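Local structure of transcription factor tau subunit sfc1 (Schizosaccharomyces pombe, 4BJI) at residues 9-13 / 72-76; 84-88 / 163-168; 150-154 / 176-180; 153-158 / 170-174. The protein forms part of the tauA domain of TFIIIC, which binds boxA promoter DNA of tRNA and similar genes, and is represented here by its DNA-binding domain. One frame throughout, in Å; residues are numbered along the deposited sequence. Where two conformers were deposited one is given.

Interaction 1: residues 9-13 / 72-76; sequences RVWII and KFALP
Val10 has CG1 anti to its carbonyl carbon (chi1 -53°), which places that methyl against Lys72 and Phe73 and CG2 against Pro76. Phe73 makes the matching turn: with CG beside its own backbone N (chi1 -64°), the ring leans to the valine, although its CB sets off to the side of segment 9-13. The two meet as an off-centre CH-pi contact, CG1 of Val10 standing 4.2 Å from the ring centroid of Phe73 and approaching the ring obliquely, 3.8 Å from Phe73 CD1. A branched, compact valine suits the site because its stem lies against backbone, Val10 CB being 3.5 Å from Lys72 O, while its two methyls spread to different neighbours. The methylenes CG and CD of Lys72 touch CG1 of Val10 from another direction, at 4.1 Å. Pro76 is the second centre of packing. Its CG lies 3.3 Å from Val10 O, with Val10 CG2 and Ile12 CD1 also against it; the proline brings a compact apolar ring and no N-H to satisfy. Direct hydrogen bonds are absent, and two waters take their place along one flank. One donates to both Val10 O and Phe73 O; the other donates to Trp11 O and, at 2.7 Å, to Pro76 O. Ala74 and Leu75 pack on helix 35-50, while Ile13 pairs by backbone with Leu81. The arrangement thus lays the segment leading into strand 14-15 against the end of helix 71-74, within a helix-turn-helix domain whose order of helices and strands is consistent with a winged helix.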
# COMPACT_ATOMS: atom_id res chain seq x y z
N ARG A 9 -17.94 6.39 -15.05
CA ARG A 9 -17.39 5.11 -14.65
C ARG A 9 -15.97 4.94 -15.16
O ARG A 9 -15.68 5.23 -16.31
CB ARG A 9 -18.23 3.96 -15.20
CG ARG A 9 -19.62 3.87 -14.60
CD ARG A 9 -20.40 2.74 -15.23
NE ARG A 9 -21.74 2.63 -14.65
CZ ARG A 9 -22.79 3.35 -15.04
NH1 ARG A 9 -22.66 4.25 -16.02
NH2 ARG A 9 -23.97 3.19 -14.46
N VAL A 10 -15.07 4.44 -14.32
CA VAL A 10 -13.73 4.18 -14.80
C VAL A 10 -13.54 2.69 -15.19
O VAL A 10 -12.53 2.35 -15.81
CB VAL A 10 -12.65 4.61 -13.76
CG1 VAL A 10 -12.86 6.07 -13.34
CG2 VAL A 10 -12.65 3.69 -12.55
N TRP A 11 -14.49 1.83 -14.82
CA TRP A 11 -14.43 0.41 -15.19
C TRP A 11 -13.20 -0.30 -14.55
O TRP A 11 -12.53 -1.12 -15.16
CB TRP A 11 -14.45 0.25 -16.71
CG TRP A 11 -15.72 0.82 -17.28
CD1 TRP A 11 -15.83 1.91 -18.09
CD2 TRP A 11 -17.05 0.37 -17.02
NE1 TRP A 11 -17.16 2.15 -18.37
CE2 TRP A 11 -17.92 1.22 -17.72
CE3 TRP A 11 -17.59 -0.67 -16.26
CZ2 TRP A 11 -19.31 1.05 -17.70
CZ3 TRP A 11 -18.96 -0.84 -16.24
CH2 TRP A 11 -19.80 0.01 -16.95
N ILE A 12 -12.93 0.05 -13.30
CA ILE A 12 -11.95 -0.68 -12.50
C ILE A 12 -12.57 -1.99 -12.03
O ILE A 12 -13.75 -2.05 -11.64
CB ILE A 12 -11.49 0.18 -11.30
CG1 ILE A 12 -10.34 -0.49 -10.54
CG2 ILE A 12 -12.67 0.46 -10.37
CD1 ILE A 12 -9.04 -0.45 -11.27
N ILE A 13 -11.80 -3.07 -12.16
CA ILE A 13 -12.18 -4.37 -11.61
C ILE A 13 -11.64 -4.48 -10.21
O ILE A 13 -10.45 -4.22 -9.99
CB ILE A 13 -11.60 -5.51 -12.47
CG1 ILE A 13 -12.11 -5.39 -13.91
CG2 ILE A 13 -11.94 -6.87 -11.87
CD1 ILE A 13 -11.32 -6.21 -14.89
N LYS A 72 -7.09 8.01 -12.24
CA LYS A 72 -8.15 7.05 -11.98
C LYS A 72 -8.75 6.43 -13.26
O LYS A 72 -9.29 5.32 -13.22
CB LYS A 72 -9.26 7.63 -11.11
CG LYS A 72 -10.10 8.67 -11.77
CD LYS A 72 -11.30 9.01 -10.88
CE LYS A 72 -12.09 10.11 -11.51
NZ LYS A 72 -13.34 10.34 -10.73
N PHE A 73 -8.64 7.15 -14.37
CA PHE A 73 -9.11 6.65 -15.64
C PHE A 73 -8.09 5.76 -16.36
O PHE A 73 -8.44 4.93 -17.18
CB PHE A 73 -9.47 7.84 -16.56
CG PHE A 73 -10.60 8.70 -16.04
CD1 PHE A 73 -11.90 8.35 -16.28
CD2 PHE A 73 -10.34 9.85 -15.32
CE1 PHE A 73 -12.96 9.14 -15.79
CE2 PHE A 73 -11.37 10.64 -14.84
CZ PHE A 73 -12.68 10.28 -15.07
N ALA A 74 -6.81 5.98 -16.06
CA ALA A 74 -5.71 5.24 -16.69
C ALA A 74 -5.47 3.87 -16.00
O ALA A 74 -5.17 2.88 -16.67
CB ALA A 74 -4.43 6.08 -16.64
N LEU A 75 -5.60 3.85 -14.67
CA LEU A 75 -5.27 2.63 -13.90
C LEU A 75 -6.02 1.39 -14.40
O LEU A 75 -5.44 0.32 -14.47
CB LEU A 75 -5.45 2.85 -12.40
CG LEU A 75 -4.30 3.62 -11.75
CD1 LEU A 75 -4.66 4.22 -10.42
CD2 LEU A 75 -3.05 2.74 -11.63
N PRO A 76 -7.32 1.53 -14.76
CA PRO A 76 -8.07 0.34 -15.17
C PRO A 76 -7.59 -0.31 -16.47
O PRO A 76 -7.99 -1.43 -16.82
CB PRO A 76 -9.51 0.89 -15.34
CG PRO A 76 -9.59 1.98 -14.38
CD PRO A 76 -8.24 2.66 -14.54
O HOH W 1 -11.27 4.54 -17.26
O HOH W 2 -10.31 -2.60 -16.18

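Interaction 2: residues 84-88 / 163-168; sequences SGPFR and CHRDTG
Pro86 presses its ring into the curve of the loop 163-168, and this is where the contact is tight. Its CD lies 3.3 Å from Arg165 O, its CG 3.7 Å from His164 O, and its CB 3.7 Å from Gly168 N. Gly168 fits by lacking a side chain: its phi is positive, and a CB would crowd Pro86 CB. Reciprocal backbone hydrogen bonds between His164 and Gly168 close the loop, and Thr167 N adds a nearly straight one to His164 ND1 (3.2 Å, 168°). Beside the proline, Cys163 turns SG anti to its backbone N (chi1 -167°), bringing the sulfur to the edge of the Phe87 ring, 3.9 Å from Phe87 CE2. On the solvent side the packing thins to Gly85 CA against Arg165 O, while the charged side chains of Arg165 and Asp166 set off away from the turn. Replacing Pro86 with a serine would probably open a gap against the His164 and Gly168 backbone and let the turn shift. The type I turn 85-88 joins strands 79-82 and 90-93, with Pro86 also backbone-bonded to Ala109 of strand 109-111, whereas the opposing loop leads into helix 172-189, whose Tyr175 and Tyr176 touch Thr167.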
# COMPACT_ATOMS: atom_id res chain seq x y z
N SER A 84 -10.25 -4.97 0.01
CA SER A 84 -10.08 -5.40 1.39
C SER A 84 -8.86 -6.33 1.44
O SER A 84 -8.32 -6.70 0.40
CB SER A 84 -11.34 -6.11 1.87
OG SER A 84 -11.62 -7.20 1.03
N GLY A 85 -8.48 -6.73 2.65
CA GLY A 85 -7.38 -7.66 2.83
C GLY A 85 -6.03 -6.95 2.93
O GLY A 85 -5.96 -5.70 3.00
N PRO A 86 -4.95 -7.73 2.93
CA PRO A 86 -3.61 -7.19 3.17
C PRO A 86 -3.10 -6.31 2.05
O PRO A 86 -2.08 -5.62 2.26
CB PRO A 86 -2.74 -8.44 3.35
CG PRO A 86 -3.47 -9.52 2.64
CD PRO A 86 -4.95 -9.19 2.81
N PHE A 87 -3.75 -6.34 0.88
CA PHE A 87 -3.42 -5.46 -0.24
C PHE A 87 -4.51 -4.42 -0.50
O PHE A 87 -4.55 -3.80 -1.56
CB PHE A 87 -3.07 -6.26 -1.50
CG PHE A 87 -1.98 -7.26 -1.25
CD1 PHE A 87 -0.64 -6.87 -1.27
CD2 PHE A 87 -2.27 -8.58 -0.96
CE1 PHE A 87 0.37 -7.78 -0.96
CE2 PHE A 87 -1.23 -9.48 -0.66
CZ PHE A 87 0.07 -9.06 -0.66
N ARG A 88 -5.39 -4.19 0.49
CA ARG A 88 -6.47 -3.20 0.36
C ARG A 88 -5.93 -1.87 -0.15
O ARG A 88 -4.92 -1.37 0.31
CB ARG A 88 -7.15 -3.01 1.71
CG ARG A 88 -8.24 -1.99 1.75
CD ARG A 88 -8.59 -1.64 3.20
NE ARG A 88 -9.69 -0.68 3.28
CZ ARG A 88 -10.22 -0.30 4.42
NH1 ARG A 88 -9.75 -0.84 5.54
NH2 ARG A 88 -11.21 0.58 4.46
N CYS A 163 -0.55 -16.78 2.39
CA CYS A 163 -0.98 -15.39 2.53
C CYS A 163 -2.32 -15.34 3.27
O CYS A 163 -3.34 -15.76 2.75
CB CYS A 163 -1.11 -14.75 1.16
SG CYS A 163 -1.28 -12.97 1.16
N HIS A 164 -2.28 -14.86 4.50
CA HIS A 164 -3.44 -14.79 5.37
C HIS A 164 -4.43 -13.72 4.97
O HIS A 164 -4.04 -12.64 4.49
CB HIS A 164 -2.96 -14.53 6.80
CG HIS A 164 -4.03 -14.60 7.84
ND1 HIS A 164 -4.73 -13.49 8.28
CD2 HIS A 164 -4.50 -15.64 8.57
CE1 HIS A 164 -5.60 -13.85 9.20
NE2 HIS A 164 -5.47 -15.15 9.41
N ARG A 165 -5.72 -13.97 5.16
CA ARG A 165 -6.78 -13.08 4.72
C ARG A 165 -6.70 -11.67 5.29
O ARG A 165 -7.22 -10.71 4.70
CB ARG A 165 -8.14 -13.70 5.06
CG ARG A 165 -8.31 -14.09 6.50
CD ARG A 165 -9.49 -15.07 6.67
NE ARG A 165 -10.67 -14.66 5.91
CZ ARG A 165 -11.69 -15.47 5.64
NH1 ARG A 165 -11.67 -16.72 6.06
NH2 ARG A 165 -12.74 -15.02 4.95
N ASP A 166 -6.10 -11.54 6.48
CA ASP A 166 -5.93 -10.24 7.15
C ASP A 166 -4.47 -9.78 7.16
O ASP A 166 -4.17 -8.62 6.80
CB ASP A 166 -6.40 -10.29 8.60
CG ASP A 166 -7.87 -10.63 8.73
OD1 ASP A 166 -8.66 -10.21 7.87
OD2 ASP A 166 -8.19 -11.28 9.74
N THR A 167 -3.55 -10.65 7.59
CA THR A 167 -2.18 -10.22 7.84
C THR A 167 -1.23 -10.57 6.68
O THR A 167 -0.03 -10.26 6.74
CB THR A 167 -1.60 -10.84 9.12
OG1 THR A 167 -1.41 -12.25 8.96
CG2 THR A 167 -2.53 -10.61 10.29
N GLY A 168 -1.76 -11.18 5.63
CA GLY A 168 -0.95 -11.53 4.48
C GLY A 168 0.18 -12.46 4.86
O GLY A 168 -0.02 -13.51 5.51

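Interaction 3: residues 150-154 / 176-180; sequences IAPLL and YKVRD
Val178 is the centre of the apolar contact, its two methyls meeting Ile150, Leu153 and Leu154, the last touched by both. With CG1 anti to the backbone N (chi1 167°), that methyl meets Ile150 CG2 at 3.9 Å and Leu154 CD1 at 4.0 Å. The other methyl, CG2, sits between the two leucines, 3.7 Å from Leu153 CB and 3.6 Å from Leu154 CD2. Leu153 and Val178 lie alongside each other, running opposite ways, whereas Ile150 and Leu154 reach the valine at a slant. A short beta-branched residue suits the place, since both its methyls sit close to the backbone and can meet different partners.

The mixed contact is peripheral. Lys177 lays its CD 4.3 Å from Leu153 CD1 and carries its ammonium onward to the carbonyls of Leu204 and Ala206, at the end of helix 197-205.

The salt bridge lies within one helix. In the conformer given, Arg179, starting away from helix 151-155, grips Asp180 side-on: NE and NH2 both donate to Asp180 OD1 at 2.9 Å, from the same face of the carboxylate, and Tyr176 CD1 lies over one face of the guanidinium.

No hydrogen bond joins the two segments. The helices are therefore held here by shape and burial of hydrocarbon, with the ion pair kept off the interface, as expected of a hydrophobic core between helices.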
# COMPACT_ATOMS: atom_id res chain seq x y z
N ILE A 150 10.94 0.66 12.88
CA ILE A 150 9.85 -0.22 12.45
C ILE A 150 10.27 -1.13 11.30
O ILE A 150 9.93 -2.32 11.25
CB ILE A 150 8.62 0.61 12.05
CG1 ILE A 150 8.18 1.42 13.28
CG2 ILE A 150 7.53 -0.30 11.53
CD1 ILE A 150 6.96 2.37 13.08
N ALA A 151 10.99 -0.61 10.32
CA ALA A 151 11.31 -1.39 9.17
C ALA A 151 11.99 -2.75 9.48
O ALA A 151 11.64 -3.75 8.86
CB ALA A 151 12.14 -0.56 8.20
N PRO A 152 12.94 -2.80 10.44
CA PRO A 152 13.56 -4.11 10.72
C PRO A 152 12.58 -5.15 11.21
O PRO A 152 12.80 -6.36 11.01
CB PRO A 152 14.59 -3.79 11.82
CG PRO A 152 14.89 -2.34 11.64
CD PRO A 152 13.55 -1.72 11.23
N LEU A 153 11.49 -4.72 11.84
CA LEU A 153 10.49 -5.68 12.32
C LEU A 153 9.88 -6.49 11.18
O LEU A 153 9.53 -7.66 11.33
CB LEU A 153 9.37 -4.98 13.09
CG LEU A 153 9.77 -4.33 14.41
CD1 LEU A 153 8.63 -3.47 14.95
CD2 LEU A 153 10.15 -5.34 15.37
N LEU A 154 9.67 -5.82 10.04
CA LEU A 154 9.13 -6.57 8.90
C LEU A 154 10.22 -7.11 7.98
O LEU A 154 9.98 -8.16 7.34
CB LEU A 154 8.07 -5.78 8.12
CG LEU A 154 6.83 -5.37 8.90
CD1 LEU A 154 5.87 -4.59 8.02
CD2 LEU A 154 6.12 -6.57 9.52
N TYR A 176 0.67 -7.18 14.04
CA TYR A 176 -0.09 -6.26 14.89
C TYR A 176 0.81 -5.44 15.79
O TYR A 176 0.46 -4.30 16.12
CB TYR A 176 -1.24 -7.01 15.61
CG TYR A 176 -2.34 -7.43 14.64
CD1 TYR A 176 -3.07 -6.46 13.95
CD2 TYR A 176 -2.63 -8.76 14.40
CE1 TYR A 176 -4.05 -6.81 13.06
CE2 TYR A 176 -3.61 -9.12 13.48
CZ TYR A 176 -4.30 -8.14 12.82
OH TYR A 176 -5.28 -8.49 11.90
N LYS A 177 2.00 -5.94 16.12
CA LYS A 177 3.00 -5.09 16.79
C LYS A 177 3.39 -3.93 15.88
O LYS A 177 3.38 -2.77 16.31
CB LYS A 177 4.23 -5.88 17.19
CG LYS A 177 5.37 -4.93 17.62
CD LYS A 177 6.62 -5.67 18.06
CE LYS A 177 6.42 -6.22 19.45
NZ LYS A 177 7.73 -6.76 20.02
N VAL A 178 3.69 -4.21 14.62
CA VAL A 178 4.04 -3.18 13.66
C VAL A 178 2.88 -2.19 13.50
O VAL A 178 3.08 -0.97 13.53
CB VAL A 178 4.42 -3.83 12.33
CG1 VAL A 178 4.46 -2.75 11.23
CG2 VAL A 178 5.76 -4.48 12.48
N ARG A 179 1.66 -2.70 13.35
CA ARG A 179 0.51 -1.82 13.20
C ARG A 179 0.35 -0.91 14.44
O ARG A 179 0.11 0.31 14.29
CB ARG A 179 -0.74 -2.68 12.91
CG ARG A 179 -2.01 -1.92 12.48
CD ARG A 179 -2.74 -1.22 13.64
NE ARG A 179 -2.94 -2.08 14.81
CZ ARG A 179 -3.93 -2.94 14.99
NH1 ARG A 179 -4.88 -3.09 14.08
NH2 ARG A 179 -3.98 -3.65 16.11
N ASP A 180 0.49 -1.47 15.62
CA ASP A 180 0.36 -0.67 16.85
C ASP A 180 1.43 0.39 16.93
O ASP A 180 1.14 1.53 17.36
CB ASP A 180 0.38 -1.56 18.07
CG ASP A 180 -0.93 -2.37 18.24
OD1 ASP A 180 -1.91 -2.20 17.47
OD2 ASP A 180 -0.97 -3.18 19.16

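Interaction 4: residues 153-158 / 170-174; sequences LLKDTQ and YRSGR
Arg174 reaches Leu153 and Thr157 by a doubly bent chain. Its CB passes 4.1 Å from Thr157 OG1, and CG comes closer to the same oxygen, at 3.6 Å. Bends at chi2 (61°) and chi3 (47°) fold the chain back, so that CD lies 3.3 Å from Leu153 O. At the tip, NH1 donates to a lone pair of Leu153 O, in the carbonyl plane (2.9 Å, 166°). Leu153 CD2 lies over one face of the guanidinium, toward its rim, and Thr157 OG1 stands more loosely over the other, while NE forms a salt bridge with Glu208. A methionine in place of Arg174 would probably leave Leu153 O without this donor and Glu208 without one of its charged mates. Alongside, Tyr170 offers a face to Leu154 CD2, 3.9 Å from the ring centroid, and an edge to Thr157 CG2, 3.6 Å from Tyr170 CD1. Threonine suits this corner because its methyl meets the ring while OG1 joins a water shared with Gln158 O and Arg171 N. Arg171, the N-cap residue, pairs with Glu208 too. The contact ties the close of helix 151-155 to the start of helix 172-189, with Glu208, just beyond helix 197-205, bound to both arginines.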
# COMPACT_ATOMS: atom_id res chain seq x y z
N LEU A 153 11.49 -4.72 11.84
CA LEU A 153 10.49 -5.68 12.32
C LEU A 153 9.88 -6.49 11.18
O LEU A 153 9.53 -7.66 11.33
CB LEU A 153 9.37 -4.98 13.09
CG LEU A 153 9.77 -4.33 14.41
CD1 LEU A 153 8.63 -3.47 14.95
CD2 LEU A 153 10.15 -5.34 15.37
N LEU A 154 9.67 -5.82 10.04
CA LEU A 154 9.13 -6.57 8.90
C LEU A 154 10.22 -7.11 7.98
O LEU A 154 9.98 -8.16 7.34
CB LEU A 154 8.07 -5.78 8.12
CG LEU A 154 6.83 -5.37 8.90
CD1 LEU A 154 5.87 -4.59 8.02
CD2 LEU A 154 6.12 -6.57 9.52
N LYS A 155 11.41 -6.52 7.95
CA LYS A 155 12.47 -7.10 7.14
C LYS A 155 12.94 -8.46 7.67
O LYS A 155 13.25 -9.35 6.89
CB LYS A 155 13.65 -6.14 7.07
CG LYS A 155 14.76 -6.67 6.19
CD LYS A 155 15.93 -5.70 6.15
CE LYS A 155 17.15 -6.35 5.47
NZ LYS A 155 17.82 -5.46 4.46
N ASP A 156 13.01 -8.61 8.98
CA ASP A 156 13.68 -9.76 9.56
C ASP A 156 12.72 -10.91 9.83
O ASP A 156 13.15 -12.02 10.15
CB ASP A 156 14.36 -9.41 10.88
CG ASP A 156 15.47 -8.38 10.73
OD1 ASP A 156 15.92 -8.11 9.61
OD2 ASP A 156 15.91 -7.85 11.78
N THR A 157 11.42 -10.68 9.76
CA THR A 157 10.49 -11.68 10.24
C THR A 157 10.30 -12.84 9.27
O THR A 157 10.28 -12.63 8.04
CB THR A 157 9.13 -11.01 10.61
OG1 THR A 157 8.31 -11.93 11.27
CG2 THR A 157 8.39 -10.46 9.40
N GLN A 158 10.17 -14.04 9.80
CA GLN A 158 9.94 -15.19 8.96
C GLN A 158 8.53 -15.18 8.41
O GLN A 158 7.56 -15.23 9.17
CB GLN A 158 10.19 -16.47 9.75
CG GLN A 158 9.98 -17.76 8.95
CD GLN A 158 10.27 -19.01 9.74
OE1 GLN A 158 11.30 -19.12 10.39
NE2 GLN A 158 9.36 -19.96 9.67
N TYR A 170 2.63 -12.02 6.90
CA TYR A 170 3.23 -11.76 8.20
C TYR A 170 2.51 -12.50 9.32
O TYR A 170 1.27 -12.53 9.38
CB TYR A 170 3.22 -10.26 8.53
CG TYR A 170 4.05 -9.50 7.54
CD1 TYR A 170 5.44 -9.60 7.55
CD2 TYR A 170 3.47 -8.66 6.62
CE1 TYR A 170 6.21 -8.89 6.62
CE2 TYR A 170 4.23 -7.93 5.70
CZ TYR A 170 5.60 -8.09 5.70
OH TYR A 170 6.40 -7.40 4.80
N ARG A 171 3.29 -13.09 10.21
CA ARG A 171 2.77 -13.72 11.41
C ARG A 171 1.96 -12.71 12.20
O ARG A 171 2.37 -11.55 12.35
CB ARG A 171 3.95 -14.28 12.23
CG ARG A 171 3.55 -14.98 13.51
CD ARG A 171 4.81 -15.51 14.15
NE ARG A 171 5.55 -14.45 14.81
CZ ARG A 171 6.72 -13.97 14.43
NH1 ARG A 171 7.34 -14.48 13.36
NH2 ARG A 171 7.32 -12.96 15.13
N SER A 172 0.82 -13.13 12.74
CA SER A 172 -0.11 -12.19 13.35
C SER A 172 0.52 -11.34 14.46
O SER A 172 0.33 -10.13 14.46
CB SER A 172 -1.39 -12.87 13.85
OG SER A 172 -1.11 -13.74 14.93
N GLY A 173 1.27 -11.91 15.38
CA GLY A 173 1.76 -11.08 16.47
C GLY A 173 2.76 -10.04 16.02
O GLY A 173 2.84 -8.96 16.59
N ARG A 174 3.52 -10.37 15.00
CA ARG A 174 4.48 -9.41 14.45
C ARG A 174 3.75 -8.32 13.67
O ARG A 174 4.04 -7.12 13.80
CB ARG A 174 5.49 -10.12 13.57
CG ARG A 174 6.46 -9.20 12.82
CD ARG A 174 7.35 -8.34 13.69
NE ARG A 174 8.02 -9.04 14.78
CZ ARG A 174 9.33 -9.20 14.89
NH1 ARG A 174 10.15 -8.85 13.92
NH2 ARG A 174 9.80 -9.78 15.98
O HOH W 3 6.12 -12.95 9.79
O HOH W 4 6.61 -16.67 11.40

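Interaction 1 comes first along the chain and closes before the others open. It lies in the helix-turn-helix part, about 32 Å between centres from interaction 3 and on the opposite side of the chain's centre. Interaction 2 stands between them, about 22 Å from interaction 1 and 15 Å from interaction 3, centre to centre; its segments alternate along the chain with those of interactions 3 and 4. It touches interaction 3 where Thr167 packs on Tyr176. Interactions 3 and 4, centres about 7 Å apart, share Leu153 and Leu154 and both pair helices 151-155 and 172-189. Interaction 2 thus joins the HTH part to the C-terminal helical part of this DNA-binding domain, inside which interactions 3 and 4 lie.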